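Local coordinates for protein BugD (Bordetella pertussis Tohama I, PDB 2F5X) that binds aspartate in the periplasm as a solute receptor of the tripartite tricarboxylate transporter family, probably handing it on for uptake, at residues Pro44-Thr49 with Asp253-Ser258. Residues are numbered along the deposited sequence; the frame is centred on the assembly and turned at random.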
loop_
_atom_site.group_PDB
_atom_site.type_symbol
_atom_site.label_atom_id
_atom_site.label_comp_id
_atom_site.label_asym_id
_atom_site.label_seq_id
_atom_site.Cartn_x
_atom_site.Cartn_y
_atom_site.Cartn_z
ATOM N N PRO A 44 -22.074 -7.504 -8.434
ATOM C CA PRO A 44 -23.504 -7.279 -8.703
ATOM C C PRO A 44 -23.773 -6.087 -9.622
ATOM O O PRO A 44 -24.641 -6.171 -10.499
ATOM C CB PRO A 44 -24.080 -7.013 -7.308
ATOM C CG PRO A 44 -23.192 -7.782 -6.412
ATOM C CD PRO A 44 -21.811 -7.536 -6.982
ATOM N N THR A 45 -23.036 -4.995 -9.438
ATOM C CA THR A 45 -23.239 -3.807 -10.260
ATOM C C THR A 45 -22.472 -3.843 -11.584
ATOM O O THR A 45 -22.995 -3.391 -12.607
ATOM C CB THR A 45 -22.928 -2.524 -9.479
ATOM O OG1 THR A 45 -21.619 -2.611 -8.922
ATOM C CG2 THR A 45 -23.823 -2.415 -8.259
ATOM N N LEU A 46 -21.247 -4.374 -11.569
ATOM C CA LEU A 46 -20.462 -4.507 -12.796
ATOM C C LEU A 46 -21.169 -5.414 -13.803
ATOM O O LEU A 46 -21.175 -5.132 -15.002
ATOM C CB LEU A 46 -19.037 -5.014 -12.503
ATOM C CG LEU A 46 -18.037 -5.034 -13.671
ATOM C CD1 LEU A 46 -17.832 -3.639 -14.292
ATOM C CD2 LEU A 46 -16.701 -5.635 -13.247
ATOM N N GLY A 47 -21.785 -6.483 -13.302
ATOM C CA GLY A 47 -22.492 -7.424 -14.150
ATOM C C GLY A 47 -21.551 -8.419 -14.789
ATOM O O GLY A 47 -21.919 -9.102 -15.755
ATOM N N GLU A 48 -20.328 -8.477 -14.258
ATOM C CA GLU A 48 -19.327 -9.459 -14.651
ATOM C C GLU A 48 -18.391 -9.710 -13.477
ATOM O O GLU A 48 -18.302 -8.894 -12.556
ATOM C CB GLU A 48 -18.512 -8.968 -15.856
ATOM C CG GLU A 48 -19.020 -9.448 -17.211
ATOM C CD GLU A 48 -18.742 -10.921 -17.471
ATOM O OE1 GLU A 48 -18.053 -11.566 -16.646
ATOM O OE2 GLU A 48 -19.216 -11.435 -18.505
ATOM N N THR A 49 -17.697 -10.843 -13.513
ATOM C CA THR A 49 -16.700 -11.165 -12.500
ATOM C C THR A 49 -15.448 -10.304 -12.700
ATOM O O THR A 49 -15.119 -9.916 -13.830
ATOM C CB THR A 49 -16.337 -12.671 -12.551
ATOM O OG1 THR A 49 -16.096 -13.074 -13.907
ATOM C CG2 THR A 49 -17.532 -13.526 -12.163
ATOM N N ASP A 253 -17.340 5.446 -16.826
ATOM C CA ASP A 253 -18.566 5.700 -16.061
ATOM C C ASP A 253 -19.084 4.427 -15.377
ATOM O O ASP A 253 -19.489 4.454 -14.205
ATOM C CB ASP A 253 -19.673 6.259 -16.970
ATOM C CG ASP A 253 -19.447 7.710 -17.379
ATOM O OD1 ASP A 253 -18.523 8.373 -16.856
ATOM O OD2 ASP A 253 -20.182 8.271 -18.227
ATOM N N LYS A 254 -19.078 3.322 -16.119
ATOM C CA LYS A 254 -19.527 2.035 -15.591
ATOM C C LYS A 254 -18.618 1.580 -14.457
ATOM O O LYS A 254 -19.093 1.087 -13.419
ATOM C CB LYS A 254 -19.557 0.975 -16.701
ATOM C CG LYS A 254 -19.987 -0.430 -16.244
ATOM C CD LYS A 254 -21.428 -0.479 -15.744
ATOM C CE LYS A 254 -21.816 -1.904 -15.379
ATOM N NZ LYS A 254 -23.188 -1.999 -14.806
ATOM N N LEU A 255 -17.312 1.746 -14.654
ATOM C CA LEU A 255 -16.342 1.395 -13.623
ATOM C C LEU A 255 -16.509 2.248 -12.363
ATOM O O LEU A 255 -16.411 1.725 -11.260
ATOM C CB LEU A 255 -14.910 1.457 -14.165
ATOM C CG LEU A 255 -14.505 0.297 -15.095
ATOM C CD1 LEU A 255 -13.254 0.648 -15.913
ATOM C CD2 LEU A 255 -14.288 -1.018 -14.325
ATOM N N VAL A 256 -16.768 3.548 -12.526
ATOM C CA VAL A 256 -17.008 4.428 -11.371
ATOM C C VAL A 256 -18.235 3.965 -10.575
ATOM O O VAL A 256 -18.181 3.838 -9.345
ATOM C CB VAL A 256 -17.146 5.918 -11.797
ATOM C CG1 VAL A 256 -17.588 6.774 -10.637
ATOM C CG2 VAL A 256 -15.817 6.434 -12.325
ATOM N N LYS A 257 -19.325 3.679 -11.280
ATOM C CA LYS A 257 -20.553 3.237 -10.624
ATOM C C LYS A 257 -20.344 1.928 -9.869
ATOM O O LYS A 257 -20.849 1.757 -8.755
ATOM C CB LYS A 257 -21.673 3.068 -11.647
ATOM C CG LYS A 257 -22.271 4.384 -12.069
ATOM C CD LYS A 257 -23.102 4.219 -13.325
ATOM C CE LYS A 257 -24.470 3.687 -13.001
ATOM N NZ LYS A 257 -25.334 3.734 -14.214
ATOM N N SER A 258 -19.586 1.019 -10.478
ATOM C CA SER A 258 -19.316 -0.288 -9.888
ATOM C C SER A 258 -18.397 -0.163 -8.679
ATOM O O SER A 258 -18.619 -0.817 -7.666
ATOM C CB SER A 258 -18.708 -1.234 -10.926
ATOM O OG SER A 258 -19.573 -1.381 -12.039
#
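Lys254 NZ reaches across to Thr45 O in a 2.6 Å hydrogen bond, the only hydrogen bond between residues 44-49 and 253-258. The ammonium lies close to the plane of the carbonyl, tilted 16° from it, with a C=O...N angle of 158°. To get there the lysine chain bends once, at chi2 (64°), and is otherwise extended, which turns its outer half toward the end of helix 30-46. Its CE also lies 3.3 Å from Leu46 O, giving the methylene next to the charge a second carbonyl to rest against. Thr45 and Leu46 are the last residues of that helix, and Gly47 ends it with a positive phi. A lysine charge set beside such a carboxyl-terminal turn probably interacts favourably with the helix dipole. Beyond Gly47 the chain runs through Glu48 to Thr49, which makes a backbone hydrogen bond with Val19 just before strand 50-54, a parallel neighbour of strand 19-23. The turn is thus the helix-to-strand link of a beta-alpha-beta unit in the periplasmic binding protein fold, and helix 249-263 packs against it at the far end of helix 30-46 from Pro30 and Thr31, which line the aspartate pocket. One turn along from Lys254, Ser258 points at Leu46: its OG comes within 3.3 Å of Leu46 CA and 3.6 Å of Leu46 CD1. The same hydroxyl turns back on its own helix and donates to Lys254 O at 2.9 Å, from above the carbonyl plane, while Ser258 N approaches that oxygen from the opposite face. Beside it, Thr45 OG1 sits 3.4 Å from Ser258 CA but hydrogen-bonds to Met42 O, earlier in helix 30-46. On the buried side, Leu46 CD1 meets Leu255 CD2 at 4.4 Å, and Leu255 also touches Tyr14 in the N-terminal loop and Ile105 of strand 102-117.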